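Local coordinates for BH0493 protein (Bacillus halodurans C-125, PDB 2QEE), which is a zinc-binding protein of the amidohydrolase superfamily, probably a metal-dependent hydrolase or isomerase whose substrate is not established, at residues T29-P34 with E38-D43; E128-V133 with S165-A170; E338-R343 with T349-Q354. All coordinates share one frame; numbering follows the deposited sequence.

Contact 1 of 3, residues T29-P34 with E38-D43. With ZN (zinc ion), chain T.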
loop_
_atom_site.group_PDB
_atom_site.type_symbol
_atom_site.label_atom_id
_atom_site.label_comp_id
_atom_site.label_asym_id
_atom_site.label_seq_id
_atom_site.Cartn_x
_atom_site.Cartn_y
_atom_site.Cartn_z
ATOM N N THR C 29 16.100 20.399 5.337
ATOM C CA THR C 29 16.823 20.476 4.077
ATOM C C THR C 29 18.288 20.180 4.379
ATOM O O THR C 29 18.663 20.164 5.526
ATOM C CB THR C 29 16.775 21.870 3.397
ATOM O OG1 THR C 29 17.674 22.793 4.078
ATOM C CG2 THR C 29 15.342 22.486 3.397
ATOM N N HIS C 30 19.067 20.103 3.312
ATOM C CA HIS C 30 20.535 19.974 3.408
ATOM C C HIS C 30 21.151 21.211 2.778
ATOM O O HIS C 30 22.167 21.123 2.119
ATOM C CB HIS C 30 20.946 18.716 2.680
ATOM C CG HIS C 30 20.613 17.501 3.462
ATOM N ND1 HIS C 30 21.427 17.017 4.462
ATOM C CD2 HIS C 30 19.494 16.746 3.480
ATOM C CE1 HIS C 30 20.842 15.979 5.034
ATOM N NE2 HIS C 30 19.665 15.803 4.462
ATOM N N LEU C 31 20.466 22.348 2.889
ATOM C CA LEU C 31 21.002 23.597 2.352
ATOM C C LEU C 31 21.706 24.383 3.505
ATOM O O LEU C 31 21.495 24.103 4.671
ATOM C CB LEU C 31 19.875 24.472 1.788
ATOM C CG LEU C 31 19.114 23.750 0.661
ATOM C CD1 LEU C 31 17.966 24.698 0.223
ATOM C CD2 LEU C 31 20.038 23.490 -0.490
ATOM N N PHE C 32 22.531 25.376 3.139
ATOM C CA PHE C 32 23.149 26.220 4.189
ATOM C C PHE C 32 23.030 27.720 3.861
ATOM O O PHE C 32 22.939 28.075 2.699
ATOM C CB PHE C 32 24.657 25.879 4.314
ATOM C CG PHE C 32 24.921 24.456 4.731
ATOM C CD1 PHE C 32 24.968 24.106 6.072
ATOM C CD2 PHE C 32 25.099 23.460 3.755
ATOM C CE1 PHE C 32 25.203 22.758 6.473
ATOM C CE2 PHE C 32 25.320 22.091 4.142
ATOM C CZ PHE C 32 25.366 21.750 5.492
ATOM N N SER C 33 23.029 28.569 4.888
ATOM C CA SER C 33 23.078 30.022 4.692
ATOM C C SER C 33 24.289 30.264 3.800
ATOM O O SER C 33 25.315 29.633 3.990
ATOM C CB SER C 33 23.319 30.714 6.036
ATOM O OG SER C 33 23.107 32.112 5.972
ATOM N N PRO C 34 24.148 31.141 2.806
ATOM C CA PRO C 34 25.153 31.355 1.791
ATOM C C PRO C 34 26.466 31.861 2.396
ATOM O O PRO C 34 27.491 31.596 1.812
ATOM C CB PRO C 34 24.505 32.380 0.837
ATOM C CG PRO C 34 23.400 33.005 1.611
ATOM C CD PRO C 34 22.935 31.961 2.586
ATOM N N GLU C 38 31.028 27.420 0.287
ATOM C CA GLU C 38 30.956 26.359 -0.725
ATOM C C GLU C 38 30.079 25.146 -0.381
ATOM O O GLU C 38 29.684 24.420 -1.306
ATOM C CB GLU C 38 32.365 25.842 -1.093
ATOM C CG GLU C 38 33.288 26.868 -1.783
ATOM C CD GLU C 38 32.824 27.316 -3.173
ATOM O OE1 GLU C 38 33.670 27.828 -3.946
ATOM O OE2 GLU C 38 31.624 27.162 -3.506
ATOM N N ILE C 39 29.830 24.909 0.894
ATOM C CA ILE C 39 28.960 23.781 1.288
ATOM C C ILE C 39 27.504 24.001 0.849
ATOM O O ILE C 39 26.748 23.033 0.774
ATOM C CB ILE C 39 28.923 23.442 2.812
ATOM C CG1 ILE C 39 28.757 24.681 3.671
ATOM C CG2 ILE C 39 30.155 22.663 3.217
ATOM C CD1 ILE C 39 28.480 24.297 5.135
ATOM N N LEU C 40 27.113 25.246 0.593
ATOM C CA LEU C 40 25.848 25.508 -0.136
ATOM C C LEU C 40 26.024 25.154 -1.602
ATOM O O LEU C 40 26.706 25.887 -2.374
ATOM C CB LEU C 40 25.395 26.982 0.027
ATOM C CG LEU C 40 24.125 27.344 -0.769
ATOM C CD1 LEU C 40 22.892 26.642 -0.176
ATOM C CD2 LEU C 40 23.854 28.855 -0.728
ATOM N N LEU C 41 25.379 24.040 -2.015
ATOM C CA LEU C 41 25.474 23.561 -3.397
ATOM C C LEU C 41 24.402 24.204 -4.242
ATOM O O LEU C 41 23.239 24.268 -3.816
ATOM C CB LEU C 41 25.301 22.024 -3.473
ATOM C CG LEU C 41 26.320 21.242 -2.617
ATOM C CD1 LEU C 41 26.085 19.749 -2.779
ATOM C CD2 LEU C 41 27.812 21.593 -3.020
ATOM N N TRP C 42 24.779 24.677 -5.424
ATOM C CA TRP C 42 23.839 25.247 -6.394
ATOM C C TRP C 42 24.351 25.240 -7.797
ATOM O O TRP C 42 25.562 25.181 -8.011
ATOM C CB TRP C 42 23.398 26.659 -6.049
ATOM C CG TRP C 42 24.466 27.766 -5.963
ATOM C CD1 TRP C 42 25.308 28.015 -4.920
ATOM C CD2 TRP C 42 24.682 28.815 -6.920
ATOM N NE1 TRP C 42 26.090 29.158 -5.188
ATOM C CE2 TRP C 42 25.730 29.649 -6.415
ATOM C CE3 TRP C 42 24.119 29.121 -8.166
ATOM C CZ2 TRP C 42 26.180 30.789 -7.104
ATOM C CZ3 TRP C 42 24.607 30.241 -8.890
ATOM C CH2 TRP C 42 25.630 31.060 -8.340
ATOM N N ASP C 43 23.397 25.328 -8.726
ATOM C CA ASP C 43 23.535 25.366 -10.190
ATOM C C ASP C 43 23.139 24.111 -10.907
ATOM O O ASP C 43 22.960 23.066 -10.270
ATOM C CB ASP C 43 24.890 25.926 -10.706
ATOM C CG ASP C 43 26.024 24.908 -10.714
ATOM O OD1 ASP C 43 25.835 23.662 -10.685
ATOM O OD2 ASP C 43 27.183 25.392 -10.756
HETATM ZN ZN ZN T . 17.646 14.803 4.702
HETATM O O HOH W 1 23.591 22.706 -0.212
HETATM O O HOH W 2 17.669 13.023 4.962
#

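Contact 2 of 3, residues E128-V133 with S165-A170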
loop_
_atom_site.group_PDB
_atom_site.type_symbol
_atom_site.label_atom_id
_atom_site.label_comp_id
_atom_site.label_asym_id
_atom_site.label_seq_id
_atom_site.Cartn_x
_atom_site.Cartn_y
_atom_site.Cartn_z
ATOM N N GLU C 128 22.918 36.127 -4.322
ATOM C CA GLU C 128 21.911 36.482 -5.353
ATOM C C GLU C 128 21.027 35.278 -5.692
ATOM O O GLU C 128 19.808 35.437 -5.844
ATOM C CB GLU C 128 22.583 36.956 -6.629
ATOM C CG GLU C 128 23.223 38.323 -6.461
ATOM C CD GLU C 128 24.035 38.763 -7.661
ATOM O OE1 GLU C 128 24.570 37.922 -8.429
ATOM O OE2 GLU C 128 24.146 40.002 -7.823
ATOM N N GLN C 129 21.647 34.105 -5.828
ATOM C CA GLN C 129 20.884 32.902 -6.223
ATOM C C GLN C 129 19.936 32.505 -5.117
ATOM O O GLN C 129 18.794 32.067 -5.389
ATOM C CB GLN C 129 21.782 31.728 -6.667
ATOM C CG GLN C 129 20.999 30.497 -7.229
ATOM C CD GLN C 129 20.240 30.778 -8.549
ATOM O OE1 GLN C 129 19.992 31.940 -8.919
ATOM N NE2 GLN C 129 19.848 29.695 -9.260
ATOM N N VAL C 130 20.398 32.571 -3.887
ATOM C CA VAL C 130 19.497 32.336 -2.732
ATOM C C VAL C 130 18.294 33.296 -2.817
ATOM O O VAL C 130 17.142 32.874 -2.689
ATOM C CB VAL C 130 20.253 32.421 -1.360
ATOM C CG1 VAL C 130 19.297 32.431 -0.218
ATOM C CG2 VAL C 130 21.201 31.239 -1.214
ATOM N N ASP C 131 18.543 34.587 -3.015
ATOM C CA ASP C 131 17.427 35.534 -3.152
ATOM C C ASP C 131 16.446 35.119 -4.247
ATOM O O ASP C 131 15.248 35.100 -4.022
ATOM C CB ASP C 131 17.966 36.947 -3.416
ATOM C CG ASP C 131 18.529 37.586 -2.176
ATOM O OD1 ASP C 131 18.356 37.054 -1.062
ATOM O OD2 ASP C 131 19.141 38.677 -2.311
ATOM N N THR C 132 16.962 34.837 -5.436
ATOM C CA THR C 132 16.140 34.413 -6.549
ATOM C C THR C 132 15.334 33.155 -6.193
ATOM O O THR C 132 14.107 33.119 -6.381
ATOM C CB THR C 132 16.995 34.124 -7.780
ATOM O OG1 THR C 132 17.727 35.322 -8.133
ATOM C CG2 THR C 132 16.104 33.737 -8.942
ATOM N N VAL C 133 16.035 32.129 -5.700
ATOM C CA VAL C 133 15.393 30.823 -5.503
ATOM C C VAL C 133 14.341 30.867 -4.405
ATOM O O VAL C 133 13.249 30.317 -4.598
ATOM C CB VAL C 133 16.446 29.679 -5.278
ATOM C CG1 VAL C 133 15.767 28.370 -4.745
ATOM C CG2 VAL C 133 17.131 29.421 -6.546
ATOM N N SER C 165 18.730 35.271 8.779
ATOM C CA SER C 165 17.539 35.109 9.600
ATOM C C SER C 165 16.589 34.107 8.933
ATOM O O SER C 165 15.670 33.611 9.581
ATOM C CB SER C 165 16.802 36.460 9.711
ATOM O OG SER C 165 16.607 37.002 8.417
ATOM N N ARG C 166 16.828 33.863 7.657
ATOM C CA ARG C 166 15.959 32.945 6.821
ATOM C C ARG C 166 16.323 31.476 7.019
ATOM O O ARG C 166 15.547 30.580 6.643
ATOM C CB ARG C 166 16.082 33.266 5.350
ATOM C CG ARG C 166 15.606 34.657 4.975
ATOM C CD ARG C 166 15.960 35.013 3.539
ATOM N NE ARG C 166 17.389 34.978 3.307
ATOM C CZ ARG C 166 17.971 35.265 2.143
ATOM N NH1 ARG C 166 17.251 35.613 1.073
ATOM N NH2 ARG C 166 19.291 35.196 2.059
ATOM N N PHE C 167 17.486 31.239 7.639
ATOM C CA PHE C 167 18.062 29.883 7.788
ATOM C C PHE C 167 18.151 29.526 9.241
ATOM O O PHE C 167 18.634 30.311 10.092
ATOM C CB PHE C 167 19.452 29.785 7.134
ATOM C CG PHE C 167 19.425 29.863 5.648
ATOM C CD1 PHE C 167 19.540 28.679 4.886
ATOM C CD2 PHE C 167 19.302 31.079 4.993
ATOM C CE1 PHE C 167 19.507 28.698 3.508
ATOM C CE2 PHE C 167 19.288 31.151 3.595
ATOM C CZ PHE C 167 19.342 29.955 2.823
ATOM N N HIS C 168 17.653 28.350 9.559
ATOM C CA HIS C 168 17.575 27.921 10.918
ATOM C C HIS C 168 18.380 26.647 11.103
ATOM O O HIS C 168 18.456 25.824 10.213
ATOM C CB HIS C 168 16.132 27.692 11.382
ATOM C CG HIS C 168 15.231 28.859 11.083
ATOM N ND1 HIS C 168 14.946 29.837 12.017
ATOM C CD2 HIS C 168 14.608 29.235 9.942
ATOM C CE1 HIS C 168 14.144 30.743 11.471
ATOM N NE2 HIS C 168 13.936 30.409 10.206
ATOM N N ALA C 169 19.003 26.514 12.263
ATOM C CA ALA C 169 19.841 25.323 12.548
ATOM C C ALA C 169 19.047 24.125 13.019
ATOM O O ALA C 169 18.058 24.248 13.761
ATOM C CB ALA C 169 20.913 25.662 13.635
ATOM N N ALA C 170 19.560 22.934 12.692
ATOM C CA ALA C 170 19.090 21.725 13.338
ATOM C C ALA C 170 20.309 20.833 13.587
ATOM O O ALA C 170 21.119 20.687 12.686
ATOM C CB ALA C 170 18.062 20.951 12.445
HETATM O O HOH W 3 21.139 36.016 0.047
#

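Contact 3 of 3, residues E338-R343 with T349-Q354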
loop_
_atom_site.group_PDB
_atom_site.type_symbol
_atom_site.label_atom_id
_atom_site.label_comp_id
_atom_site.label_asym_id
_atom_site.label_seq_id
_atom_site.Cartn_x
_atom_site.Cartn_y
_atom_site.Cartn_z
ATOM N N GLU C 338 -1.080 9.393 -1.868
ATOM C CA GLU C 338 -1.700 8.474 -0.899
ATOM C C GLU C 338 -1.391 8.862 0.541
ATOM O O GLU C 338 -2.310 8.822 1.387
ATOM C CB GLU C 338 -1.378 7.006 -1.189
ATOM C CG GLU C 338 0.085 6.584 -0.848
ATOM C CD GLU C 338 0.323 5.052 -1.111
ATOM O OE1 GLU C 338 1.190 4.445 -0.432
ATOM O OE2 GLU C 338 -0.339 4.470 -2.013
ATOM N N MET C 339 -0.147 9.284 0.827
ATOM C CA MET C 339 0.215 9.611 2.180
ATOM C C MET C 339 -0.577 10.833 2.656
ATOM O O MET C 339 -1.057 10.840 3.765
ATOM C CB MET C 339 1.718 9.920 2.228
ATOM C CG MET C 339 2.593 8.645 2.255
ATOM S SD MET C 339 4.361 9.143 2.251
ATOM C CE MET C 339 4.443 10.007 3.857
ATOM N N THR C 340 -0.648 11.883 1.836
ATOM C CA THR C 340 -1.305 13.133 2.211
ATOM C C THR C 340 -2.807 12.882 2.477
ATOM O O THR C 340 -3.370 13.430 3.405
ATOM C CB THR C 340 -1.009 14.235 1.153
ATOM O OG1 THR C 340 0.434 14.414 1.064
ATOM C CG2 THR C 340 -1.632 15.581 1.526
ATOM N N ARG C 341 -3.429 12.036 1.657
ATOM C CA ARG C 341 -4.836 11.709 1.846
ATOM C C ARG C 341 -5.054 10.928 3.141
ATOM O O ARG C 341 -5.968 11.241 3.910
ATOM C CB ARG C 341 -5.370 10.935 0.609
ATOM C CG ARG C 341 -5.479 11.878 -0.600
ATOM C CD ARG C 341 -5.893 11.200 -1.869
ATOM N NE ARG C 341 -5.989 12.217 -2.938
ATOM C CZ ARG C 341 -7.087 12.984 -3.138
ATOM N NH1 ARG C 341 -8.214 12.801 -2.397
ATOM N NH2 ARG C 341 -7.072 13.898 -4.077
ATOM N N MET C 342 -4.254 9.893 3.387
ATOM C CA MET C 342 -4.361 9.107 4.626
ATOM C C MET C 342 -4.173 10.012 5.846
ATOM O O MET C 342 -4.948 9.966 6.797
ATOM C CB MET C 342 -3.340 7.943 4.705
ATOM C CG MET C 342 -3.615 6.824 3.649
ATOM S SD MET C 342 -2.528 5.428 3.986
ATOM C CE MET C 342 -0.881 6.023 3.525
ATOM N N ARG C 343 -3.177 10.884 5.733
ATOM C CA ARG C 343 -2.876 11.787 6.837
ATOM C C ARG C 343 -4.059 12.747 7.101
ATOM O O ARG C 343 -4.471 12.921 8.235
ATOM C CB ARG C 343 -1.605 12.572 6.524
ATOM C CG ARG C 343 -0.375 11.662 6.653
ATOM C CD ARG C 343 0.823 12.344 6.052
ATOM N NE ARG C 343 2.027 11.586 6.396
ATOM C CZ ARG C 343 3.252 12.098 6.195
ATOM N NH1 ARG C 343 3.382 13.290 5.640
ATOM N NH2 ARG C 343 4.358 11.447 6.620
ATOM N N THR C 349 -5.893 18.675 9.845
ATOM C CA THR C 349 -4.737 19.485 9.476
ATOM C C THR C 349 -3.588 19.410 10.513
ATOM O O THR C 349 -2.629 20.243 10.446
ATOM C CB THR C 349 -5.125 20.982 9.321
ATOM O OG1 THR C 349 -5.690 21.408 10.561
ATOM C CG2 THR C 349 -6.143 21.147 8.147
ATOM N N SER C 350 -3.631 18.437 11.421
ATOM C CA SER C 350 -2.624 18.327 12.516
ATOM C C SER C 350 -1.333 17.535 12.121
ATOM O O SER C 350 -0.893 16.609 12.834
ATOM C CB SER C 350 -3.262 17.766 13.811
ATOM O OG SER C 350 -3.693 16.405 13.730
ATOM N N PHE C 351 -0.761 17.896 10.975
ATOM C CA PHE C 351 0.515 17.326 10.581
ATOM C C PHE C 351 1.236 18.274 9.665
ATOM O O PHE C 351 0.672 19.304 9.266
ATOM C CB PHE C 351 0.272 15.977 9.851
ATOM C CG PHE C 351 -0.449 16.089 8.482
ATOM C CD1 PHE C 351 0.280 15.853 7.339
ATOM C CD2 PHE C 351 -1.842 16.309 8.396
ATOM C CE1 PHE C 351 -0.339 15.926 6.056
ATOM C CE2 PHE C 351 -2.480 16.385 7.149
ATOM C CZ PHE C 351 -1.727 16.198 5.976
ATOM N N ILE C 352 2.468 17.926 9.297
ATOM C CA ILE C 352 3.265 18.719 8.360
ATOM C C ILE C 352 3.388 17.892 7.069
ATOM O O ILE C 352 4.116 16.867 7.008
ATOM C CB ILE C 352 4.671 19.052 8.953
ATOM C CG1 ILE C 352 4.514 19.863 10.272
ATOM C CG2 ILE C 352 5.592 19.722 7.900
ATOM C CD1 ILE C 352 5.840 19.844 11.087
ATOM N N PRO C 353 2.639 18.284 6.044
ATOM C CA PRO C 353 2.627 17.407 4.819
ATOM C C PRO C 353 3.950 17.236 4.084
ATOM O O PRO C 353 4.180 16.181 3.476
ATOM C CB PRO C 353 1.614 18.082 3.874
ATOM C CG PRO C 353 1.449 19.497 4.420
ATOM C CD PRO C 353 1.664 19.396 5.952
ATOM N N GLN C 354 4.848 18.226 4.081
ATOM C CA GLN C 354 6.007 18.065 3.214
ATOM C C GLN C 354 7.230 18.844 3.725
ATOM O O GLN C 354 7.066 19.836 4.467
ATOM C CB GLN C 354 5.693 18.480 1.786
ATOM C CG GLN C 354 6.789 18.228 0.756
ATOM C CD GLN C 354 7.136 16.728 0.650
ATOM O OE1 GLN C 354 7.571 16.121 1.640
ATOM N NE2 GLN C 354 6.968 16.145 -0.561
HETATM O O HOH W 4 1.925 14.564 3.441
#

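Contact 1 of 3, residues T29-P34 with E38-D43
Two torsions bring Phe32 and Ile39 together. The benzyl group of Phe32 swings out beside its own backbone N (chi1 -62°), while CG1 of Ile39 takes the position between backbone N and carbonyl carbon (chi1 46°) and carries CD1 over the ring. The methyl sits almost on the ring normal, 3.5 Å from Ile39 CD1 to the centroid of the Phe32 ring, a CH-pi contact over the face, with the two side chains at about a right angle. Ile39 O also approaches the ring, 3.4 Å from Phe32 CD2. Leu40 CD1 packs on a carbonyl, 3.2 Å from Phe32 O, while Leu40 CD2 meets the Pro34 ring at CB, 3.9 Å away. With an alanine for Phe32 the Ile39 methyl would probably lose its aromatic platform, leaving a gap between the two parts of the loop. Phe32 N is buried here with no polar partner in the model. Water 1 joins the backbones instead, accepting from Leu41 N at 2.9 Å and within hydrogen-bonding reach of His30 O, though with more acceptors near it than protons. Pro34 and Leu40 also both touch Val130 of helix 126-136. Upstream, Thr29 OG1 accepts from Leu31 N at 3.1 Å in an ST turn. Between them, His30 sends NE2 to the zinc ion at 2.3 Å; His28 and Asp357 are further protein ligands, and water 2 is also bound. The His-X-His pair after strand 24-26 is the hallmark of the amidohydrolase metal site, here followed directly by a folded-back apolar loop.

Contact 2 of 3, residues E128-V133 with S165-A170
Arg166 reaches the helix with its guanidinium turned so that Val130 lies over one face and Asp131 OD1 comes to the edge, tilted from the plane. Val130 CG1 stands 3.6 Å from Arg166 NH2, while the salt bridge runs from Arg166 NH1 to Asp131 OD1 at 2.8 Å. The two charged side chains cross at about a right angle, and their flat ends do not lie side by side: carboxylate and guanidinium planes are 63° apart. Only OD1 bonds to the guanidinium, which fits that twist. The hydrogen bond bends to 151° at the proton, with the oxygen 18° out of the guanidinium plane and approached nearly end-on to its C-O bond. Water 3 lies in that plane at the edge, accepting from Arg166 NH2 at 2.9 Å and donating to the same Asp131 OD1, so it links the second guanidinium nitrogen to the oxygen that NH1 already holds. The chain of Arg166 bends at chi3, and its NE forms a separate salt bridge with Asp164.

The same Val130 methyl also meets Phe167, but from another direction. CG1 of Val130 lies in the plane of the Phe167 ring, at its edge, 3.9 Å from Phe167 CZ. One methyl thus touches a guanidinium face and an aromatic edge, while Phe167 packs on Val142. Helix 126-136 is joined in this way to the start of strand 167-168, which pairs in parallel with strand 139-143. The apolar part sits at buried Val130 and Phe167, the charged pair at exposed Asp131. Asp131 at NH1 and Asp164 at NE probably offset the charge of Arg166, and one direct bond plus one water bridge, both to OD1, would probably fix how its guanidinium is turned over Val130.

Contact 3 of 3, residues E338-R343 with T349-Q354
Over one face of the Phe351 ring lies CB of Arg343, 3.7 Å from that atom to the ring centroid and 14° off the normal, a CH-pi contact close to the ring centre. Met339 CE, from the preceding turn, lies over one face of the Arg343 guanidinium, offset from its centre, and Pro353 O lies at the edge, in plane. In the (beta/alpha)8-barrel fold of the amidohydrolase superfamily, helix 333-347 is followed here by the segment leading to the zinc ligand Asp357.

The arginine chain, extended from CG to NE, runs on past the ring, with Arg343 CD 3.8 Å from Phe351 CE1. Phe351 meets it with CG between backbone N and carbonyl carbon (chi1 67°), the ring crossing the arginine at about a right angle. The guanidinium does not stack on the ring, since their planes are 67° apart; the aliphatic part supplies the contact. Beyond it the charged end is held by polar atoms, with NH2 of Arg343 hydrogen-bonded to Gly325 O. Thr340 OG1 has its own bond to Ile336 O, one turn back in the helix. Outside the pair, Pro353 also packs on helices 363-388 and 395-414. Water 4 joins the two segments: it accepts from Arg343 NH1 at 2.9 Å and donates to Thr340 OG1 and to Pro353 O, each at 2.8 Å.

Overall arrangement
From the N terminus, the chain leaves strand 24-26 and at once closes contact 1, a short loop of three intervening residues ahead of helix 44-48. Contact 2 opens later, on helix 126-136, and closes after 31 residues that include strand 139-143 and helix 151-158. Contact 3 spans five residues, four of them the last of helix 333-347, before the segment that precedes helix 363-388. The three follow in series; none nests in or crosses another. Contacts 1 and 2 touch, Leu40 CD2 lying 3.6 Å from Val130 CG2, and together join the zinc-bearing loop, a helix and the parallel sheet. Contact 3 stands across the chain's centre from contact 1, their centres about 28 Å apart.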